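Local structure of YrrB protein (2Q7F) at residues 55-58 and 59-63; 88-91 and 92-95; 116-120 and 121-125. The protein is a possible mediator of complex formation among RNA sulfuration components, RNA processing components and aminoacyl-tRNA synthetases. All blocks are in the same frame, centred on the assembly; numbering follows the deposited sequence.

Contact 1: residues 55-58 and 59-63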
ATOM      1  N   GLU A  55      -2.721  33.114   3.841  1.00 77.17           N
ATOM      2  CA  GLU A  55      -1.545  32.846   3.012  1.00 76.05           C
ATOM      3  C   GLU A  55      -0.830  31.535   3.333  1.00 75.01           C
ATOM      4  O   GLU A  55      -0.072  31.029   2.505  1.00 74.94           O
ATOM      5  CB  GLU A  55      -0.563  34.029   3.107  1.00 76.26           C
ATOM      6  CG  GLU A  55      -0.718  35.090   2.008  1.00 76.66           C
ATOM      7  CD  GLU A  55      -2.124  35.145   1.413  1.00 76.89           C
ATOM      8  OE1 GLU A  55      -3.037  35.721   2.055  1.00 76.63           O
ATOM      9  OE2 GLU A  55      -2.306  34.609   0.297  1.00 76.28           O
ATOM     10  N   ASP A  56      -1.068  30.986   4.521  1.00 73.60           N
ATOM     11  CA  ASP A  56      -0.407  29.748   4.929  1.00 72.22           C
ATOM     12  C   ASP A  56      -1.158  28.492   4.448  1.00 70.77           C
ATOM     13  O   ASP A  56      -2.375  28.400   4.564  1.00 70.54           O
ATOM     14  CB  ASP A  56      -0.205  29.722   6.450  1.00 72.38           C
ATOM     15  CG  ASP A  56       0.871  28.732   6.886  1.00 73.21           C
ATOM     16  OD1 ASP A  56       1.713  29.107   7.727  1.00 74.62           O
ATOM     17  OD2 ASP A  56       0.887  27.581   6.394  1.00 73.62           O
ATOM     18  N   ALA A  57      -0.409  27.531   3.916  1.00 69.06           N
ATOM     19  CA  ALA A  57      -0.956  26.264   3.426  1.00 67.44           C
ATOM     20  C   ALA A  57      -1.319  25.298   4.555  1.00 66.15           C
ATOM     21  O   ALA A  57      -2.369  24.663   4.506  1.00 65.63           O
ATOM     22  CB  ALA A  57       0.030  25.601   2.456  1.00 67.28           C
ATOM     23  N   ILE A  58      -0.441  25.213   5.559  1.00 64.79           N
ATOM     24  CA  ILE A  58      -0.569  24.298   6.711  1.00 63.31           C
ATOM     25  C   ILE A  58      -1.972  24.233   7.338  1.00 62.21           C
ATOM     26  O   ILE A  58      -2.496  23.138   7.534  1.00 62.40           O
ATOM     27  CB  ILE A  58       0.507  24.589   7.828  1.00 63.51           C
ATOM     28  CG1 ILE A  58       1.934  24.647   7.248  1.00 63.32           C
ATOM     29  CG2 ILE A  58       0.398  23.595   8.998  1.00 62.68           C
ATOM     30  CD1 ILE A  58       2.543  23.303   6.868  1.00 64.40           C
ATOM     31  N   PRO A  59      -2.582  25.391   7.667  1.00 61.05           N
ATOM     32  CA  PRO A  59      -3.925  25.316   8.244  1.00 60.23           C
ATOM     33  C   PRO A  59      -4.985  24.729   7.297  1.00 59.43           C
ATOM     34  O   PRO A  59      -5.885  24.020   7.755  1.00 59.12           O
ATOM     35  CB  PRO A  59      -4.242  26.770   8.591  1.00 60.10           C
ATOM     36  CG  PRO A  59      -3.371  27.567   7.725  1.00 60.41           C
ATOM     37  CD  PRO A  59      -2.117  26.785   7.576  1.00 60.83           C
ATOM     38  N   TYR A  60      -4.873  25.010   5.996  1.00 58.48           N
ATOM     39  CA  TYR A  60      -5.737  24.366   5.010  1.00 57.75           C
ATOM     40  C   TYR A  60      -5.522  22.857   4.975  1.00 56.82           C
ATOM     41  O   TYR A  60      -6.474  22.105   4.831  1.00 56.68           O
ATOM     42  CB  TYR A  60      -5.538  24.938   3.614  1.00 57.81           C
ATOM     43  CG  TYR A  60      -5.941  26.382   3.444  1.00 58.18           C
ATOM     44  CD1 TYR A  60      -7.249  26.733   3.094  1.00 58.60           C
ATOM     45  CD2 TYR A  60      -5.007  27.400   3.598  1.00 58.14           C
ATOM     46  CE1 TYR A  60      -7.614  28.075   2.914  1.00 58.18           C
ATOM     47  CE2 TYR A  60      -5.358  28.734   3.420  1.00 58.55           C
ATOM     48  CZ  TYR A  60      -6.655  29.067   3.077  1.00 58.79           C
ATOM     49  OH  TYR A  60      -6.976  30.398   2.909  1.00 59.14           O
ATOM     50  N   ILE A  61      -4.276  22.417   5.118  1.00 55.92           N
ATOM     51  CA  ILE A  61      -3.981  20.984   5.123  1.00 55.18           C
ATOM     52  C   ILE A  61      -4.590  20.314   6.354  1.00 54.80           C
ATOM     53  O   ILE A  61      -5.244  19.276   6.238  1.00 54.79           O
ATOM     54  CB  ILE A  61      -2.463  20.679   5.052  1.00 55.08           C
ATOM     55  CG1 ILE A  61      -1.832  21.352   3.828  1.00 54.79           C
ATOM     56  CG2 ILE A  61      -2.234  19.175   5.016  1.00 54.32           C
ATOM     57  CD1 ILE A  61      -0.313  21.326   3.815  1.00 55.06           C
ATOM     58  N   ASN A  62      -4.388  20.922   7.520  1.00 54.04           N
ATOM     59  CA  ASN A  62      -4.948  20.404   8.759  1.00 53.38           C
ATOM     60  C   ASN A  62      -6.456  20.281   8.717  1.00 53.09           C
ATOM     61  O   ASN A  62      -7.009  19.283   9.195  1.00 53.16           O
ATOM     62  CB  ASN A  62      -4.556  21.286   9.930  1.00 53.47           C
ATOM     63  CG  ASN A  62      -3.093  21.207  10.255  1.00 53.80           C
ATOM     64  OD1 ASN A  62      -2.548  22.116  10.877  1.00 55.59           O
ATOM     65  ND2 ASN A  62      -2.437  20.128   9.838  1.00 53.56           N
ATOM     66  N   PHE A  63      -7.121  21.286   8.144  1.00 52.53           N
ATOM     67  CA  PHE A  63      -8.572  21.257   8.042  1.00 52.19           C
ATOM     68  C   PHE A  63      -9.029  20.160   7.089  1.00 51.91           C
ATOM     69  O   PHE A  63     -10.031  19.492   7.349  1.00 52.13           O
ATOM     70  CB  PHE A  63      -9.149  22.615   7.637  1.00 52.22           C
ATOM     71  CG  PHE A  63     -10.651  22.710   7.801  1.00 52.73           C
ATOM     72  CD1 PHE A  63     -11.268  22.316   8.987  1.00 53.57           C
ATOM     73  CD2 PHE A  63     -11.446  23.197   6.775  1.00 52.88           C
ATOM     74  CE1 PHE A  63     -12.656  22.404   9.138  1.00 53.07           C
ATOM     75  CE2 PHE A  63     -12.839  23.282   6.916  1.00 52.31           C
ATOM     76  CZ  PHE A  63     -13.440  22.890   8.095  1.00 52.23           C
TER

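Contact 2: residues 88-91 and 92-95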
ATOM      1  N   SER A  88       2.867  24.669  -3.827  1.00 52.57           N
ATOM      2  CA  SER A  88       2.860  23.486  -4.685  1.00 51.97           C
ATOM      3  C   SER A  88       3.940  22.466  -4.305  1.00 51.48           C
ATOM      4  O   SER A  88       4.092  21.454  -4.974  1.00 51.26           O
ATOM      5  CB  SER A  88       2.978  23.885  -6.156  1.00 52.07           C
ATOM      6  OG  SER A  88       4.257  24.419  -6.436  1.00 51.80           O
ATOM      7  N   SER A  89       4.667  22.729  -3.222  1.00 51.15           N
ATOM      8  CA  SER A  89       5.625  21.765  -2.673  1.00 50.80           C
ATOM      9  C   SER A  89       5.162  21.094  -1.377  1.00 50.57           C
ATOM     10  O   SER A  89       5.916  20.309  -0.786  1.00 50.89           O
ATOM     11  CB  SER A  89       6.993  22.421  -2.447  1.00 51.00           C
ATOM     12  OG  SER A  89       7.806  22.301  -3.604  1.00 51.76           O
ATOM     13  N   ALA A  90       3.939  21.390  -0.933  1.00 49.60           N
ATOM     14  CA  ALA A  90       3.440  20.833   0.320  1.00 49.11           C
ATOM     15  C   ALA A  90       3.128  19.335   0.196  1.00 49.07           C
ATOM     16  O   ALA A  90       2.026  18.926  -0.182  1.00 49.36           O
ATOM     17  CB  ALA A  90       2.236  21.614   0.805  1.00 48.90           C
ATOM     18  N   ALA A  91       4.124  18.518   0.516  1.00 49.04           N
ATOM     19  CA  ALA A  91       4.028  17.061   0.373  1.00 48.54           C
ATOM     20  C   ALA A  91       2.787  16.453   1.033  1.00 48.22           C
ATOM     21  O   ALA A  91       2.161  15.549   0.474  1.00 48.53           O
ATOM     22  CB  ALA A  91       5.286  16.404   0.913  1.00 48.55           C
ATOM     23  N   THR A  92       2.440  16.954   2.215  1.00 47.48           N
ATOM     24  CA  THR A  92       1.337  16.398   3.001  1.00 46.56           C
ATOM     25  C   THR A  92      -0.021  16.642   2.322  1.00 46.46           C
ATOM     26  O   THR A  92      -0.949  15.868   2.490  1.00 46.22           O
ATOM     27  CB  THR A  92       1.349  16.952   4.440  1.00 46.49           C
ATOM     28  OG1 THR A  92       1.482  18.378   4.401  1.00 46.15           O
ATOM     29  CG2 THR A  92       2.523  16.369   5.246  1.00 45.18           C
ATOM     30  N   ALA A  93      -0.126  17.706   1.534  1.00 46.33           N
ATOM     31  CA  ALA A  93      -1.331  17.945   0.748  1.00 46.23           C
ATOM     32  C   ALA A  93      -1.480  16.929  -0.389  1.00 46.27           C
ATOM     33  O   ALA A  93      -2.588  16.441  -0.643  1.00 46.42           O
ATOM     34  CB  ALA A  93      -1.357  19.359   0.217  1.00 46.13           C
ATOM     35  N   TYR A  94      -0.374  16.591  -1.055  1.00 45.97           N
ATOM     36  CA  TYR A  94      -0.389  15.529  -2.067  1.00 45.59           C
ATOM     37  C   TYR A  94      -0.737  14.187  -1.431  1.00 45.97           C
ATOM     38  O   TYR A  94      -1.540  13.409  -1.984  1.00 46.17           O
ATOM     39  CB  TYR A  94       0.951  15.433  -2.796  1.00 44.95           C
ATOM     40  CG  TYR A  94       1.231  16.607  -3.699  1.00 44.32           C
ATOM     41  CD1 TYR A  94       0.312  16.979  -4.690  1.00 43.33           C
ATOM     42  CD2 TYR A  94       2.420  17.341  -3.581  1.00 42.83           C
ATOM     43  CE1 TYR A  94       0.560  18.050  -5.525  1.00 42.38           C
ATOM     44  CE2 TYR A  94       2.680  18.428  -4.415  1.00 41.73           C
ATOM     45  CZ  TYR A  94       1.739  18.777  -5.384  1.00 43.00           C
ATOM     46  OH  TYR A  94       1.959  19.855  -6.219  1.00 43.27           O
ATOM     47  N   TYR A  95      -0.136  13.926  -0.269  1.00 45.94           N
ATOM     48  CA  TYR A  95      -0.384  12.695   0.473  1.00 45.97           C
ATOM     49  C   TYR A  95      -1.831  12.588   0.973  1.00 46.21           C
ATOM     50  O   TYR A  95      -2.463  11.537   0.849  1.00 46.26           O
ATOM     51  CB  TYR A  95       0.591  12.573   1.635  1.00 45.85           C
ATOM     52  CG  TYR A  95       0.472  11.272   2.388  1.00 46.68           C
ATOM     53  CD1 TYR A  95       0.898  10.073   1.815  1.00 47.11           C
ATOM     54  CD2 TYR A  95      -0.081  11.227   3.668  1.00 46.82           C
ATOM     55  CE1 TYR A  95       0.795   8.871   2.504  1.00 46.80           C
ATOM     56  CE2 TYR A  95      -0.200  10.023   4.359  1.00 46.38           C
ATOM     57  CZ  TYR A  95       0.247   8.856   3.772  1.00 46.79           C
ATOM     58  OH  TYR A  95       0.140   7.657   4.438  1.00 47.54           O
TER

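Contact 3: residues 116-120 and 121-125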
ATOM      1  N   LYS A 116       3.733  12.594  -6.551  1.00 47.33           N
ATOM      2  CA  LYS A 116       3.974  14.025  -6.331  1.00 46.98           C
ATOM      3  C   LYS A 116       4.416  14.298  -4.899  1.00 46.76           C
ATOM      4  O   LYS A 116       5.266  15.166  -4.659  1.00 46.72           O
ATOM      5  CB  LYS A 116       2.749  14.870  -6.683  1.00 47.12           C
ATOM      6  CG  LYS A 116       2.460  14.998  -8.178  1.00 47.40           C
ATOM      7  CD  LYS A 116       1.425  16.072  -8.416  1.00 49.17           C
ATOM      8  CE  LYS A 116       0.732  15.940  -9.751  1.00 49.66           C
ATOM      9  NZ  LYS A 116       1.681  16.039 -10.880  1.00 51.97           N
ATOM     10  N   ALA A 117       3.849  13.555  -3.951  1.00 46.42           N
ATOM     11  CA  ALA A 117       4.250  13.675  -2.553  1.00 46.29           C
ATOM     12  C   ALA A 117       5.729  13.327  -2.439  1.00 46.52           C
ATOM     13  O   ALA A 117       6.542  14.135  -1.950  1.00 46.61           O
ATOM     14  CB  ALA A 117       3.401  12.777  -1.668  1.00 45.91           C
ATOM     15  N   LEU A 118       6.065  12.138  -2.932  1.00 46.53           N
ATOM     16  CA  LEU A 118       7.435  11.674  -3.004  1.00 47.12           C
ATOM     17  C   LEU A 118       8.334  12.675  -3.741  1.00 47.51           C
ATOM     18  O   LEU A 118       9.446  12.963  -3.289  1.00 47.91           O
ATOM     19  CB  LEU A 118       7.481  10.291  -3.654  1.00 47.22           C
ATOM     20  CG  LEU A 118       8.807   9.634  -4.053  1.00 47.75           C
ATOM     21  CD1 LEU A 118       9.812   9.559  -2.901  1.00 49.15           C
ATOM     22  CD2 LEU A 118       8.537   8.249  -4.590  1.00 47.02           C
ATOM     23  N   ARG A 119       7.851  13.222  -4.854  1.00 47.58           N
ATOM     24  CA  ARG A 119       8.622  14.226  -5.577  1.00 48.02           C
ATOM     25  C   ARG A 119       8.818  15.501  -4.771  1.00 48.27           C
ATOM     26  O   ARG A 119       9.872  16.131  -4.868  1.00 48.13           O
ATOM     27  CB  ARG A 119       8.003  14.535  -6.934  1.00 48.06           C
ATOM     28  CG  ARG A 119       8.831  13.992  -8.079  1.00 49.03           C
ATOM     29  CD  ARG A 119       7.998  13.385  -9.180  1.00 50.91           C
ATOM     30  NE  ARG A 119       6.912  14.253  -9.617  1.00 52.43           N
ATOM     31  CZ  ARG A 119       5.861  13.834 -10.314  1.00 52.46           C
ATOM     32  NH1 ARG A 119       5.764  12.557 -10.666  1.00 51.60           N
ATOM     33  NH2 ARG A 119       4.913  14.697 -10.664  1.00 53.56           N
ATOM     34  N   ALA A 120       7.814  15.868  -3.969  1.00 48.56           N
ATOM     35  CA  ALA A 120       7.892  17.093  -3.168  1.00 48.84           C
ATOM     36  C   ALA A 120       8.724  16.928  -1.896  1.00 49.08           C
ATOM     37  O   ALA A 120       9.029  17.914  -1.232  1.00 48.98           O
ATOM     38  CB  ALA A 120       6.499  17.638  -2.842  1.00 48.99           C
ATOM     39  N   GLY A 121       9.087  15.690  -1.557  1.00 49.43           N
ATOM     40  CA  GLY A 121      10.015  15.463  -0.454  1.00 49.70           C
ATOM     41  C   GLY A 121       9.664  14.373   0.539  1.00 50.21           C
ATOM     42  O   GLY A 121      10.552  13.853   1.199  1.00 50.32           O
ATOM     43  N   MET A 122       8.385  14.020   0.652  1.00 50.76           N
ATOM     44  CA  MET A 122       7.960  13.013   1.626  1.00 51.53           C
ATOM     45  C   MET A 122       8.610  11.671   1.320  1.00 52.23           C
ATOM     46  O   MET A 122       8.488  11.156   0.206  1.00 52.64           O
ATOM     47  CB  MET A 122       6.435  12.878   1.653  1.00 51.60           C
ATOM     48  CG  MET A 122       5.879  11.934   2.720  1.00 51.30           C
ATOM     49  SD  MET A 122       4.064  11.977   2.733  1.00 51.73           S
ATOM     50  CE  MET A 122       3.696  10.660   3.878  1.00 52.64           C
ATOM     51  N   GLU A 123       9.323  11.129   2.306  1.00 52.73           N
ATOM     52  CA  GLU A 123       9.961   9.821   2.197  1.00 53.12           C
ATOM     53  C   GLU A 123       9.811   9.063   3.509  1.00 53.37           C
ATOM     54  O   GLU A 123      10.554   9.310   4.464  1.00 53.53           O
ATOM     55  CB  GLU A 123      11.446   9.971   1.855  1.00 53.08           C
ATOM     56  CG  GLU A 123      11.738  10.462   0.447  1.00 53.66           C
ATOM     57  CD  GLU A 123      13.204  10.812   0.238  1.00 53.78           C
ATOM     58  OE1 GLU A 123      14.081   9.996   0.600  1.00 54.09           O
ATOM     59  OE2 GLU A 123      13.481  11.906  -0.297  1.00 55.08           O
ATOM     60  N   ASN A 124       8.838   8.154   3.563  1.00 53.63           N
ATOM     61  CA  ASN A 124       8.640   7.292   4.737  1.00 53.72           C
ATOM     62  C   ASN A 124       7.894   5.997   4.409  1.00 53.63           C
ATOM     63  O   ASN A 124       7.342   5.841   3.320  1.00 53.90           O
ATOM     64  CB  ASN A 124       7.951   8.054   5.881  1.00 53.65           C
ATOM     65  CG  ASN A 124       6.642   8.679   5.460  1.00 54.23           C
ATOM     66  OD1 ASN A 124       5.753   8.007   4.929  1.00 53.74           O
ATOM     67  ND2 ASN A 124       6.509   9.978   5.702  1.00 55.30           N
ATOM     68  N   GLY A 125       7.879   5.076   5.365  1.00 53.63           N
ATOM     69  CA  GLY A 125       7.348   3.737   5.154  1.00 53.27           C
ATOM     70  C   GLY A 125       5.941   3.741   4.605  1.00 53.20           C
ATOM     71  O   GLY A 125       5.631   2.997   3.674  1.00 53.20           O
TER

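Contact 1: residues 55-58 and 59-63
D56 and P59 meet at the N-terminal end of helix 57-69, where D56 is the N-cap and the first helical turn of a TPR unit begins. The cap itself is polar. OD2 of D56 accepts the amide of I58, N to OD2 2.8 Å, and is approached nearly in line with its own C-O bond, although the N-H bends to 135°. The carboxylate gets there because CG stands anti to the backbone N (chi1 -160°), which folds the group forward over the start of the helix. Without the carboxylate, as with an alanine here, the I58 amide is likely to lose its capping acceptor and P59 CD the group packed against it. Backbone bonds take over one turn on: I61 N donates to A57 O at 3.0 Å and N62 N to I58 O at 2.9 Å. P59 has no N-H to offer, and this costs little so close to a helix start, where there is no helical carbonyl one turn earlier to bind.

Van der Waals and edge contacts make up the rest. The D56 side chain crosses that of P59 at about a right angle, its carboxylate packing on the proline ring with OD2 3.3 Å from P59 CD. The ring of Y60 turns its edge to the backbone at the helix start, with the carbonyl oxygens of D56 and A57 in its plane, while its hydroxyl is hydrogen-bonded to the carbonyl of K54. D56 O is 3.0 Å from Y60 CD2.

Contact 2: residues 88-91 and 92-95
The carbonyl oxygen of A90 is shared by two amides of the helix that starts just after it: A93 N lies 3.0 Å from A90 O and Y94 N 3.5 Å from it. Both are weak bonds, the nearer bent to 133° and the farther one straighter but long, and neither alone grips the oxygen firmly. A regular bond follows at once, from Y95 N to A91 O at 2.9 Å. A90 is the N-cap residue of helix 91-103, yet its methyl group can accept nothing, and the side chain serves packing instead, A90 CB lying 4.3 Å from A93 CB.

Y94 reaches back past the cap. With CG anti to its carbonyl carbon (chi1 -70°), the ring is carried toward the residues before the helix, and the carbonyl oxygen of S88 lies at the ring's edge, close to its plane. There S88 O is 2.9 Å from Y94 OH and 3.4 Å from Y94 CE2, so that the phenol spans the turn from its first helical winding to S88. Y95 takes the other course: its CG is anti to the backbone N, and its ring leads away from the turn.

The helix start is wedged among three other helices of the TPR stack. A93 rests on Y80, A83 and L84 of helix 73-86; Y94 also reaches L84 but packs as well on M113, K116 and A117 of helix 107-120; and A90 and T92 touch I61 of helix 57-69.

Contact 3: residues 116-120 and 121-125
This is a local contact round the C-terminal end of helix 107-120, where A117 and L118 in the last turn are met by G121, M122 and E123 of the loop leading to helix 125-137. Backbone bonds close it. M122 N donates to A117 O at 3.2 Å, and G121 N to L118 O at 3.3 Å; in each case the donor lies above the carbonyl plane and not on a lone pair. G121 N is also 3.0 Å from A117 O in a weak bond, so the oxygen of A117 receives two amides. The backbone of L118 adds a further link, its CA directing a hydrogen at M122 O, CA to O 3.4 Å, in a nearly straight CA-H...O contact.

The reversal depends on G121, whose positive phi of 135° turns the chain out of the helix. A beta carbon on this backbone would collide with A120 O, which is why only a residue without one fits comfortably.

Side chains then close over the turn. A117 CB and M122 CB touch at 4.5 Å, an apolar pair joining residues on the two sides of the reversal. The side chain of L118, with CG anti to the backbone N (chi1 171°), sends CD1 to within 4.0 Å of E123 CG. Across the loop, L118 packs on L127, F128 and L131 of helix 125-137, and N124 caps that helix by accepting the amide of L127.

The two bonds back into the last turn and the glycine of positive phi define a Schellman motif, accompanied by the apolar pair of A117 and M122 and here ending a helix within the TPR unit of residues 92-124.

In the fold
The three contacts come in series along the chain and lie on the same side of its centre. Contacts 1 and 2 are the starts of helices 57-69 and 91-103, their centres 11 Å apart; they touch in part through I61 CG1 on A93 CB. Contact 3 ends helix 107-120, which follows helix 91-103 in the chain, and its centre is only 8 Å from that of contact 2, with S89 O against A120 CB and Y95 against M122 CE. Contacts 1 and 3, with centres 18 Å and nearest atoms about 10 Å apart, do not touch. Contact 2 thus bridges them, and the row of helix ends illustrates how TPR helices stack successively into an elongated all-helical solenoid.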